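Side-chain contacts in quinone oxidoreductase (Thermus thermophilus, PDB 1IZ0), which binds NADPH and probably uses it to reduce quinones, as a medium-chain dehydrogenase/reductase of the quinone oxidoreductase family: residues 133-138 against 164-169; 129-134 against 140-145; 115-120 against 192-197; 105-110 against 260-265. All coordinates share one frame; numbering follows the deposited sequence.

Contact 1. Residues 133-138 against 164-169; sequences AAAGAL and ALPLAL
P166 packs against A134 and A135 in a small buried apolar contact. It sits beside the nucleotide-binding turn of the Rossmann-type domain. This turn leads from strand 128-131 into helix 137-148. AAAGAL and the glycine that follows it fit the AxxGxxG form of the dinucleotide-binding motif found in quinone oxidoreductases. A137 in this segment binds NADPH in another structure of this protein.

The pyrrolidine ring of P166 meets the turn with its CG corner. P166 CG lies 3.6 Å from A134 CB, and P166 CB follows at 3.8 Å from the same methyl. P166 CG also comes close to the peptide oxygen, 3.1 Å from A134 O. The methyl of A135 is a looser neighbour, with A135 CB 4.4 Å from P166 CG. No hydrogen bond joins the two segments.

The turn from A133 to G136 is type I, closed by G136 N to A133 O at 2.9 Å. A134 and A135 are its two corner residues, which brings both methyls near P166. G136 is the N-cap of the next helix. The side chain of A135 also touches that of K162, another NADPH-binding residue.

A134 and P166 both touch A155 of strand 152-157, and the backbone of A134 is hydrogen-bonded to A156. L169 spreads over T140, V143 and Q144, and L165 touches T140, so segment 164-169 rests on helix 137-148 as well as on the turn.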
loop_
_atom_site.group_PDB
_atom_site.type_symbol
_atom_site.label_atom_id
_atom_site.label_comp_id
_atom_site.label_asym_id
_atom_site.label_seq_id
_atom_site.Cartn_x
_atom_site.Cartn_y
_atom_site.Cartn_z
ATOM N N ALA A 133 9.442 0.999 -7.574
ATOM C CA ALA A 133 9.350 1.967 -6.483
ATOM C C ALA A 133 9.619 1.178 -5.205
ATOM O O ALA A 133 8.933 1.347 -4.189
ATOM C CB ALA A 133 7.947 2.591 -6.449
ATOM N N ALA A 134 10.633 0.319 -5.276
ATOM C CA ALA A 134 11.003 -0.576 -4.178
ATOM C C ALA A 134 11.418 0.048 -2.848
ATOM O O ALA A 134 11.636 -0.673 -1.875
ATOM C CB ALA A 134 12.084 -1.534 -4.653
ATOM N N ALA A 135 11.535 1.370 -2.794
ATOM C CA ALA A 135 11.915 2.033 -1.548
ATOM C C ALA A 135 10.710 2.766 -0.966
ATOM O O ALA A 135 10.828 3.476 0.029
ATOM C CB ALA A 135 13.059 3.012 -1.798
ATOM N N GLY A 136 9.549 2.587 -1.597
ATOM C CA GLY A 136 8.335 3.235 -1.133
ATOM C C GLY A 136 7.527 2.362 -0.188
ATOM O O GLY A 136 7.964 1.267 0.197
ATOM N N ALA A 137 6.341 2.843 0.183
ATOM C CA ALA A 137 5.473 2.112 1.094
ATOM C C ALA A 137 5.109 0.742 0.541
ATOM O O ALA A 137 5.370 -0.279 1.180
ATOM C CB ALA A 137 4.206 2.919 1.378
ATOM N N LEU A 138 4.511 0.715 -0.645
ATOM C CA LEU A 138 4.112 -0.548 -1.256
ATOM C C LEU A 138 5.344 -1.403 -1.569
ATOM O O LEU A 138 5.378 -2.602 -1.281
ATOM C CB LEU A 138 3.332 -0.285 -2.548
ATOM C CG LEU A 138 2.353 -1.370 -3.015
ATOM C CD1 LEU A 138 1.864 -1.024 -4.418
ATOM C CD2 LEU A 138 3.013 -2.734 -3.013
ATOM N N ALA A 164 19.599 0.769 -1.486
ATOM C CA ALA A 164 20.095 0.102 -0.285
ATOM C C ALA A 164 18.993 -0.547 0.569
ATOM O O ALA A 164 19.157 -1.664 1.060
ATOM C CB ALA A 164 20.892 1.086 0.551
ATOM N N LEU A 165 17.869 0.137 0.736
ATOM C CA LEU A 165 16.771 -0.392 1.554
ATOM C C LEU A 165 16.170 -1.696 1.012
ATOM O O LEU A 165 16.048 -2.688 1.741
ATOM C CB LEU A 165 15.659 0.654 1.686
ATOM C CG LEU A 165 15.134 0.998 3.079
ATOM C CD1 LEU A 165 13.749 1.653 2.938
ATOM C CD2 LEU A 165 15.055 -0.254 3.942
ATOM N N PRO A 166 15.761 -1.707 -0.267
ATOM C CA PRO A 166 15.178 -2.920 -0.854
ATOM C C PRO A 166 16.154 -4.095 -0.779
ATOM O O PRO A 166 15.765 -5.231 -0.508
ATOM C CB PRO A 166 14.905 -2.507 -2.298
ATOM C CG PRO A 166 14.678 -1.032 -2.192
ATOM C CD PRO A 166 15.742 -0.594 -1.234
ATOM N N LEU A 167 17.424 -3.806 -1.038
ATOM C CA LEU A 167 18.474 -4.821 -1.003
ATOM C C LEU A 167 18.539 -5.357 0.432
ATOM O O LEU A 167 18.623 -6.565 0.663
ATOM C CB LEU A 167 19.806 -4.173 -1.415
ATOM C CG LEU A 167 20.885 -4.905 -2.226
ATOM C CD1 LEU A 167 22.139 -5.095 -1.370
ATOM C CD2 LEU A 167 20.355 -6.227 -2.758
ATOM N N ALA A 168 18.464 -4.451 1.399
ATOM C CA ALA A 168 18.507 -4.844 2.802
ATOM C C ALA A 168 17.291 -5.681 3.188
ATOM O O ALA A 168 17.391 -6.607 4.006
ATOM C CB ALA A 168 18.590 -3.613 3.676
ATOM N N LEU A 169 16.141 -5.367 2.596
ATOM C CA LEU A 169 14.921 -6.100 2.908
ATOM C C LEU A 169 14.900 -7.533 2.376
ATOM O O LEU A 169 14.003 -8.308 2.717
ATOM C CB LEU A 169 13.701 -5.333 2.391
ATOM C CG LEU A 169 13.409 -4.073 3.210
ATOM C CD1 LEU A 169 12.487 -3.153 2.439
ATOM C CD2 LEU A 169 12.810 -4.473 4.561
#

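Contact 2. Residues 129-134 against 140-145; sequences VLVQAA and TAAVQV
V131 at the end of strand 128-131 packs on A142 and V143 of helix 137-148. Strand and helix are the first two elements of a beta-alpha-beta unit of the Rossmann fold, which strand 152-157 completes. The short loop between them is the nucleotide-binding turn.

The apolar part centres on V131. Its CG1 is anti to the backbone N (chi1 176°), and this branch touches the helix twice. V131 CG1 lies 3.7 Å from A142 CB and 4.2 Å from V143 CG2. The other branch also reaches the alanine, with V131 CG2 4.0 Å from A142 CB. The small methyl of A142 thus sits under both branches of the valine. A142 also touches L194 on the neighbouring strand, and V143 touches L169.

The polar groups are satisfied outside this pairing. T140 OG1 has two hydrogen-bond acceptors in the first turn of the helix, G136 O and A137 O, and one proton to serve both. Q132 turns to strand 190-195 and the loop after it, where it bonds E195, V196 and R197. Q144 OE1 accepts from R270 N, while Q144 NE2 makes a weak bond of 3.4 Å to T140 O.

At the loop end the backbones come near without a hydrogen bond between them. There A134 O faces the methyl of T140, with T140 CG2 3.6 Å away.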
loop_
_atom_site.group_PDB
_atom_site.type_symbol
_atom_site.label_atom_id
_atom_site.label_comp_id
_atom_site.label_asym_id
_atom_site.label_seq_id
_atom_site.Cartn_x
_atom_site.Cartn_y
_atom_site.Cartn_z
ATOM N N VAL A 129 10.378 -12.123 -9.290
ATOM C CA VAL A 129 9.448 -11.001 -9.292
ATOM C C VAL A 129 10.122 -9.635 -9.263
ATOM O O VAL A 129 11.052 -9.394 -8.493
ATOM C CB VAL A 129 8.467 -11.102 -8.093
ATOM C CG1 VAL A 129 9.248 -11.140 -6.779
ATOM C CG2 VAL A 129 7.496 -9.936 -8.106
ATOM N N LEU A 130 9.644 -8.742 -10.116
ATOM C CA LEU A 130 10.179 -7.392 -10.176
ATOM C C LEU A 130 9.288 -6.482 -9.332
ATOM O O LEU A 130 8.066 -6.465 -9.503
ATOM C CB LEU A 130 10.212 -6.913 -11.631
ATOM C CG LEU A 130 10.644 -5.488 -12.001
ATOM C CD1 LEU A 130 9.489 -4.547 -11.797
ATOM C CD2 LEU A 130 11.856 -5.060 -11.182
ATOM N N VAL A 131 9.897 -5.753 -8.403
ATOM C CA VAL A 131 9.163 -4.818 -7.555
ATOM C C VAL A 131 9.661 -3.414 -7.882
ATOM O O VAL A 131 10.859 -3.139 -7.777
ATOM C CB VAL A 131 9.403 -5.088 -6.054
ATOM C CG1 VAL A 131 8.698 -4.019 -5.209
ATOM C CG2 VAL A 131 8.889 -6.473 -5.691
ATOM N N GLN A 132 8.750 -2.530 -8.279
ATOM C CA GLN A 132 9.132 -1.169 -8.630
ATOM C C GLN A 132 8.961 -0.237 -7.440
ATOM O O GLN A 132 8.405 -0.636 -6.413
ATOM C CB GLN A 132 8.293 -0.684 -9.813
ATOM C CG GLN A 132 8.417 -1.565 -11.044
ATOM C CD GLN A 132 7.510 -1.110 -12.167
ATOM O OE1 GLN A 132 6.399 -0.638 -11.925
ATOM N NE2 GLN A 132 7.971 -1.260 -13.403
ATOM N N ALA A 133 9.442 0.999 -7.574
ATOM C CA ALA A 133 9.350 1.967 -6.483
ATOM C C ALA A 133 9.619 1.178 -5.205
ATOM O O ALA A 133 8.933 1.347 -4.189
ATOM C CB ALA A 133 7.947 2.591 -6.449
ATOM N N ALA A 134 10.633 0.319 -5.276
ATOM C CA ALA A 134 11.003 -0.576 -4.178
ATOM C C ALA A 134 11.418 0.048 -2.848
ATOM O O ALA A 134 11.636 -0.673 -1.875
ATOM C CB ALA A 134 12.084 -1.534 -4.653
ATOM N N THR A 140 8.560 -1.544 -0.309
ATOM C CA THR A 140 9.213 -2.189 0.824
ATOM C C THR A 140 8.358 -3.327 1.345
ATOM O O THR A 140 8.877 -4.366 1.757
ATOM C CB THR A 140 9.475 -1.196 1.963
ATOM O OG1 THR A 140 8.258 -0.514 2.295
ATOM C CG2 THR A 140 10.541 -0.188 1.547
ATOM N N ALA A 141 7.044 -3.125 1.336
ATOM C CA ALA A 141 6.121 -4.160 1.785
ATOM C C ALA A 141 6.171 -5.326 0.803
ATOM O O ALA A 141 6.191 -6.483 1.205
ATOM C CB ALA A 141 4.695 -3.607 1.852
ATOM N N ALA A 142 6.194 -5.013 -0.490
ATOM C CA ALA A 142 6.221 -6.047 -1.522
ATOM C C ALA A 142 7.446 -6.937 -1.422
ATOM O O ALA A 142 7.344 -8.162 -1.538
ATOM C CB ALA A 142 6.150 -5.412 -2.906
ATOM N N VAL A 143 8.608 -6.326 -1.213
ATOM C CA VAL A 143 9.844 -7.091 -1.109
ATOM C C VAL A 143 9.773 -8.069 0.057
ATOM O O VAL A 143 10.116 -9.246 -0.086
ATOM C CB VAL A 143 11.071 -6.166 -0.925
ATOM C CG1 VAL A 143 12.334 -7.004 -0.714
ATOM C CG2 VAL A 143 11.240 -5.278 -2.157
ATOM N N GLN A 144 9.322 -7.584 1.208
ATOM C CA GLN A 144 9.221 -8.430 2.391
ATOM C C GLN A 144 8.218 -9.561 2.206
ATOM O O GLN A 144 8.484 -10.702 2.582
ATOM C CB GLN A 144 8.818 -7.595 3.609
ATOM C CG GLN A 144 9.864 -6.578 4.043
ATOM C CD GLN A 144 9.456 -5.837 5.298
ATOM O OE1 GLN A 144 9.369 -6.425 6.371
ATOM N NE2 GLN A 144 9.194 -4.542 5.168
ATOM N N VAL A 145 7.056 -9.245 1.637
ATOM C CA VAL A 145 6.031 -10.259 1.432
ATOM C C VAL A 145 6.485 -11.303 0.415
ATOM O O VAL A 145 6.324 -12.504 0.637
ATOM C CB VAL A 145 4.713 -9.620 0.973
ATOM C CG1 VAL A 145 3.680 -10.701 0.689
ATOM C CG2 VAL A 145 4.207 -8.670 2.049
#

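Contact 3. Residues 115-120 against 192-197; sequences YLALKR and LVLEVR
L118 of helix 108-120 rests on L192 and L194 of strand 190-195. The strand belongs to the six-stranded parallel sheet of the Rossmann-type domain, and the helix lies along one face of it. The short helix and strand axes pass 10.0 Å apart and run roughly antiparallel, at 144°.

The CB of L118 does not point straight at the strand; it leaves the helix across the strand's direction. CG is anti to the carbonyl carbon (chi1 -69°), a step that slants toward the strand, and the branch to CD2 then drops to it. The two methyls divide there. CD1 makes no close contact with the strand segment. CD2 carries the contact: L118 CD2 lies 3.8 Å from L192 CD2 and 4.3 Å from L194 CD2. The two leucines L118 and L192 approach at a slant and meet by these methyls. L118 also touches V129 on the adjacent strand, A146 of helix 137-148 and L151.

L194 is shared between helices, since it also touches A142. A117 stands near the nucleotide site, its side chain about 4 Å, nearest atoms, from those of the NADPH-binding residues I217 and F242. On its strand side, A117 CB meets L194 CD2 at 4.2 Å.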
loop_
_atom_site.group_PDB
_atom_site.type_symbol
_atom_site.label_atom_id
_atom_site.label_comp_id
_atom_site.label_asym_id
_atom_site.label_seq_id
_atom_site.Cartn_x
_atom_site.Cartn_y
_atom_site.Cartn_z
ATOM N N TYR A 115 0.441 -8.856 -0.859
ATOM C CA TYR A 115 0.083 -10.261 -0.734
ATOM C C TYR A 115 -1.040 -10.662 -1.687
ATOM O O TYR A 115 -0.919 -11.651 -2.411
ATOM C CB TYR A 115 -0.326 -10.586 0.709
ATOM C CG TYR A 115 -0.775 -12.020 0.896
ATOM C CD1 TYR A 115 -2.111 -12.379 0.729
ATOM C CD2 TYR A 115 0.149 -13.030 1.186
ATOM C CE1 TYR A 115 -2.519 -13.710 0.842
ATOM C CE2 TYR A 115 -0.246 -14.363 1.299
ATOM C CZ TYR A 115 -1.579 -14.693 1.124
ATOM O OH TYR A 115 -1.975 -16.005 1.211
ATOM N N LEU A 116 -2.130 -9.900 -1.695
ATOM C CA LEU A 116 -3.249 -10.234 -2.571
ATOM C C LEU A 116 -2.872 -10.120 -4.046
ATOM O O LEU A 116 -3.425 -10.825 -4.895
ATOM C CB LEU A 116 -4.460 -9.349 -2.254
ATOM C CG LEU A 116 -5.129 -9.692 -0.916
ATOM C CD1 LEU A 116 -6.142 -8.625 -0.532
ATOM C CD2 LEU A 116 -5.796 -11.062 -1.022
ATOM N N ALA A 117 -1.930 -9.239 -4.351
ATOM C CA ALA A 117 -1.495 -9.074 -5.732
ATOM C C ALA A 117 -0.698 -10.316 -6.142
ATOM O O ALA A 117 -0.934 -10.899 -7.202
ATOM C CB ALA A 117 -0.634 -7.816 -5.870
ATOM N N LEU A 118 0.242 -10.725 -5.293
ATOM C CA LEU A 118 1.053 -11.899 -5.591
ATOM C C LEU A 118 0.194 -13.160 -5.532
ATOM O O LEU A 118 0.307 -14.050 -6.391
ATOM C CB LEU A 118 2.227 -11.990 -4.605
ATOM C CG LEU A 118 3.303 -10.905 -4.780
ATOM C CD1 LEU A 118 4.108 -10.742 -3.498
ATOM C CD2 LEU A 118 4.210 -11.266 -5.957
ATOM N N LYS A 119 -0.675 -13.235 -4.528
ATOM C CA LYS A 119 -1.540 -14.398 -4.384
ATOM C C LYS A 119 -2.399 -14.556 -5.636
ATOM O O LYS A 119 -2.586 -15.667 -6.124
ATOM C CB LYS A 119 -2.427 -14.255 -3.147
ATOM N N ARG A 120 -2.910 -13.451 -6.171
ATOM C CA ARG A 120 -3.738 -13.549 -7.369
ATOM C C ARG A 120 -2.948 -13.932 -8.617
ATOM O O ARG A 120 -3.491 -14.563 -9.524
ATOM C CB ARG A 120 -4.491 -12.250 -7.652
ATOM C CG ARG A 120 -5.528 -12.459 -8.764
ATOM C CD ARG A 120 -6.140 -11.179 -9.256
ATOM N NE ARG A 120 -6.838 -10.478 -8.190
ATOM C CZ ARG A 120 -7.259 -9.224 -8.286
ATOM N NH1 ARG A 120 -7.047 -8.542 -9.405
ATOM N NH2 ARG A 120 -7.873 -8.650 -7.261
ATOM N N LEU A 192 7.019 -12.657 -12.659
ATOM C CA LEU A 192 6.039 -11.669 -12.224
ATOM C C LEU A 192 6.579 -10.241 -12.182
ATOM O O LEU A 192 7.765 -10.005 -11.949
ATOM C CB LEU A 192 5.524 -12.000 -10.817
ATOM C CG LEU A 192 4.734 -13.273 -10.520
ATOM C CD1 LEU A 192 5.678 -14.427 -10.292
ATOM C CD2 LEU A 192 3.905 -13.059 -9.267
ATOM N N VAL A 193 5.681 -9.292 -12.393
ATOM C CA VAL A 193 6.020 -7.884 -12.330
ATOM C C VAL A 193 4.880 -7.176 -11.602
ATOM O O VAL A 193 3.712 -7.359 -11.953
ATOM C CB VAL A 193 6.170 -7.258 -13.735
ATOM C CG1 VAL A 193 6.339 -5.744 -13.604
ATOM C CG2 VAL A 193 7.374 -7.862 -14.459
ATOM N N LEU A 194 5.214 -6.413 -10.564
ATOM C CA LEU A 194 4.212 -5.652 -9.824
ATOM C C LEU A 194 4.371 -4.249 -10.371
ATOM O O LEU A 194 5.293 -3.528 -10.000
ATOM C CB LEU A 194 4.491 -5.679 -8.316
ATOM C CG LEU A 194 4.382 -7.048 -7.628
ATOM C CD1 LEU A 194 4.620 -6.898 -6.122
ATOM C CD2 LEU A 194 3.009 -7.648 -7.879
ATOM N N GLU A 195 3.475 -3.887 -11.285
ATOM C CA GLU A 195 3.494 -2.594 -11.962
ATOM C C GLU A 195 2.814 -1.439 -11.247
ATOM O O GLU A 195 1.596 -1.458 -11.070
ATOM C CB GLU A 195 2.837 -2.740 -13.331
ATOM C CG GLU A 195 3.798 -2.843 -14.488
ATOM C CD GLU A 195 4.550 -1.558 -14.710
ATOM O OE1 GLU A 195 3.899 -0.495 -14.781
ATOM O OE2 GLU A 195 5.789 -1.613 -14.819
ATOM N N VAL A 196 3.592 -0.430 -10.863
ATOM C CA VAL A 196 3.040 0.763 -10.210
ATOM C C VAL A 196 3.418 2.013 -11.011
ATOM O O VAL A 196 2.820 3.070 -10.845
ATOM C CB VAL A 196 3.548 0.925 -8.757
ATOM C CG1 VAL A 196 2.988 -0.192 -7.889
ATOM C CG2 VAL A 196 5.077 0.914 -8.726
ATOM N N ARG A 197 4.409 1.877 -11.887
ATOM C CA ARG A 197 4.859 2.981 -12.733
ATOM C C ARG A 197 3.773 3.265 -13.776
ATOM O O ARG A 197 3.387 4.417 -13.990
ATOM C CB ARG A 197 6.175 2.605 -13.420
ATOM C CG ARG A 197 7.328 2.349 -12.456
ATOM C CD ARG A 197 8.171 3.598 -12.240
ATOM N NE ARG A 197 9.021 3.872 -13.396
ATOM C CZ ARG A 197 9.679 5.011 -13.592
ATOM N NH1 ARG A 197 9.587 6.000 -12.709
ATOM N NH2 ARG A 197 10.426 5.164 -14.679
#

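Contact 4. Residues 105-110 against 260-265; sequences AAFPVS and FLLPRL
F107 lays one ring face against L265. The leucine approaches from above the ring. Its CD1 is 3.9 Å from the centroid of the F107 ring and only 4° off the normal, a CH-pi contact over the centre. Its branch point lies over the side of the same ring, with L265 CG 3.8 Å from F107 CD2.

L261 meets the ring differently. It stands at the edge, near the ring plane, with L261 CB 4.1 Å from F107 CZ. L262 comes in obliquely at the same end, with its CD2 4.4 Å from F107 CZ. The ring reaches these leucines because its CG is anti to the backbone N (chi1 166°). F107 also meets the ring of F111, one turn further on, and P271.

F107 directly precedes the long helix 108-120. The next residues, P108 and V109, touch strand 70-75 in the GroES-like catalytic part of the medium-chain dehydrogenase/reductase fold. L261 belongs to helix 251-261, L262 to the 3-10 turn after it, and L265 comes just beyond. F260 and R264 touch A148 of helix 137-148, in the nucleotide-binding domain.

Within 260-265, R264 folds back over F260. R264 NH1 stands over one face of the F260 ring, near the rim. It donates to F260 O at 2.8 Å, in the carbonyl plane and on a lone pair. The acceptor is near the guanidinium plane, and the N-H...O angle is 146°.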
loop_
_atom_site.group_PDB
_atom_site.type_symbol
_atom_site.label_atom_id
_atom_site.label_comp_id
_atom_site.label_asym_id
_atom_site.label_seq_id
_atom_site.Cartn_x
_atom_site.Cartn_y
_atom_site.Cartn_z
ATOM N N ALA A 105 0.304 1.704 11.327
ATOM C CA ALA A 105 -0.378 2.521 10.320
ATOM C C ALA A 105 0.161 2.306 8.907
ATOM O O ALA A 105 -0.517 2.605 7.922
ATOM C CB ALA A 105 -0.264 3.997 10.691
ATOM N N ALA A 106 1.376 1.782 8.807
ATOM C CA ALA A 106 2.007 1.549 7.513
ATOM C C ALA A 106 1.808 0.120 7.022
ATOM O O ALA A 106 2.385 -0.276 6.006
ATOM C CB ALA A 106 3.496 1.847 7.614
ATOM N N PHE A 107 0.980 -0.645 7.722
ATOM C CA PHE A 107 0.760 -2.038 7.360
ATOM C C PHE A 107 -0.429 -2.455 6.477
ATOM O O PHE A 107 -0.231 -3.044 5.413
ATOM C CB PHE A 107 0.747 -2.888 8.641
ATOM C CG PHE A 107 0.209 -4.285 8.449
ATOM C CD1 PHE A 107 -1.103 -4.591 8.780
ATOM C CD2 PHE A 107 1.015 -5.286 7.915
ATOM C CE1 PHE A 107 -1.612 -5.879 8.584
ATOM C CE2 PHE A 107 0.520 -6.575 7.713
ATOM C CZ PHE A 107 -0.799 -6.872 8.049
ATOM N N PRO A 108 -1.670 -2.160 6.900
ATOM C CA PRO A 108 -2.878 -2.536 6.145
ATOM C C PRO A 108 -2.861 -2.482 4.621
ATOM O O PRO A 108 -2.850 -3.517 3.943
ATOM C CB PRO A 108 -3.956 -1.632 6.742
ATOM C CG PRO A 108 -3.500 -1.463 8.154
ATOM C CD PRO A 108 -2.014 -1.222 7.986
ATOM N N VAL A 109 -2.883 -1.280 4.069
ATOM C CA VAL A 109 -2.908 -1.138 2.616
ATOM C C VAL A 109 -1.736 -1.776 1.873
ATOM O O VAL A 109 -1.945 -2.579 0.967
ATOM C CB VAL A 109 -2.993 0.344 2.216
ATOM C CG1 VAL A 109 -2.943 0.478 0.697
ATOM C CG2 VAL A 109 -4.276 0.944 2.772
ATOM N N SER A 110 -0.512 -1.434 2.259
ATOM C CA SER A 110 0.677 -1.953 1.576
ATOM C C SER A 110 0.803 -3.472 1.577
ATOM O O SER A 110 0.945 -4.095 0.521
ATOM C CB SER A 110 1.946 -1.348 2.191
ATOM O OG SER A 110 1.877 0.070 2.211
ATOM N N PHE A 260 -1.859 -15.318 6.888
ATOM C CA PHE A 260 -0.468 -15.410 6.470
ATOM C C PHE A 260 0.352 -14.217 6.936
ATOM O O PHE A 260 1.496 -14.371 7.355
ATOM C CB PHE A 260 -0.396 -15.528 4.949
ATOM C CG PHE A 260 1.003 -15.521 4.403
ATOM C CD1 PHE A 260 1.660 -14.324 4.151
ATOM C CD2 PHE A 260 1.663 -16.713 4.139
ATOM C CE1 PHE A 260 2.952 -14.310 3.645
ATOM C CE2 PHE A 260 2.957 -16.708 3.632
ATOM C CZ PHE A 260 3.602 -15.500 3.383
ATOM N N LEU A 261 -0.245 -13.033 6.869
ATOM C CA LEU A 261 0.433 -11.801 7.257
ATOM C C LEU A 261 0.549 -11.532 8.765
ATOM O O LEU A 261 1.629 -11.193 9.252
ATOM C CB LEU A 261 -0.262 -10.615 6.584
ATOM C CG LEU A 261 -0.236 -10.585 5.051
ATOM C CD1 LEU A 261 -1.166 -9.483 4.547
ATOM C CD2 LEU A 261 1.180 -10.359 4.554
ATOM N N LEU A 262 -0.552 -11.675 9.502
ATOM C CA LEU A 262 -0.544 -11.408 10.941
ATOM C C LEU A 262 0.494 -12.161 11.771
ATOM O O LEU A 262 1.200 -11.558 12.581
ATOM C CB LEU A 262 -1.931 -11.646 11.533
ATOM C CG LEU A 262 -2.995 -10.647 11.088
ATOM C CD1 LEU A 262 -4.272 -10.890 11.887
ATOM C CD2 LEU A 262 -2.488 -9.229 11.303
ATOM N N PRO A 263 0.598 -13.486 11.600
ATOM C CA PRO A 263 1.607 -14.181 12.410
ATOM C C PRO A 263 3.020 -13.683 12.113
ATOM O O PRO A 263 3.953 -13.964 12.861
ATOM C CB PRO A 263 1.426 -15.651 12.011
ATOM C CG PRO A 263 -0.047 -15.724 11.652
ATOM C CD PRO A 263 -0.245 -14.442 10.861
ATOM N N ARG A 264 3.182 -12.944 11.021
ATOM C CA ARG A 264 4.499 -12.447 10.650
ATOM C C ARG A 264 4.724 -10.967 10.966
ATOM O O ARG A 264 5.852 -10.480 10.906
ATOM C CB ARG A 264 4.735 -12.681 9.158
ATOM C CG ARG A 264 4.757 -14.136 8.739
ATOM C CD ARG A 264 4.969 -14.243 7.235
ATOM N NE ARG A 264 5.359 -15.590 6.829
ATOM C CZ ARG A 264 4.539 -16.636 6.807
ATOM N NH1 ARG A 264 3.261 -16.504 7.164
ATOM N NH2 ARG A 264 5.005 -17.819 6.434
ATOM N N LEU A 265 3.651 -10.259 11.300
ATOM C CA LEU A 265 3.731 -8.836 11.595
ATOM C C LEU A 265 4.528 -8.576 12.861
ATOM O O LEU A 265 4.185 -9.071 13.939
ATOM C CB LEU A 265 2.329 -8.255 11.771
ATOM C CG LEU A 265 2.013 -6.864 11.210
ATOM C CD1 LEU A 265 0.794 -6.318 11.956
ATOM C CD2 LEU A 265 3.191 -5.922 11.356
#

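Overall arrangement
Contacts 1 and 2 share the turn residues A133 and A134, and their centres are about 7 Å apart. Contact 3 lies about 9 Å from contact 2, centre to centre, on the neighbouring strand. A probable backbone hydrogen bond, L130 N to L192 O at 2.9 Å, ties the two. Contact 4 shares helix 108-120 with contact 3, but their centres are about 16 Å apart. Y115 of contact 3 meets F260 of contact 4. S110 of contact 4 packs on A141 of contact 2. Contact 1 is at the NADPH site, since it holds A137; a sulfate ion, probably from the crystallisation liquor, lies about 6 Å from the side chain of A135 (nearest atoms). V196 of contact 3 reaches back to L138 there.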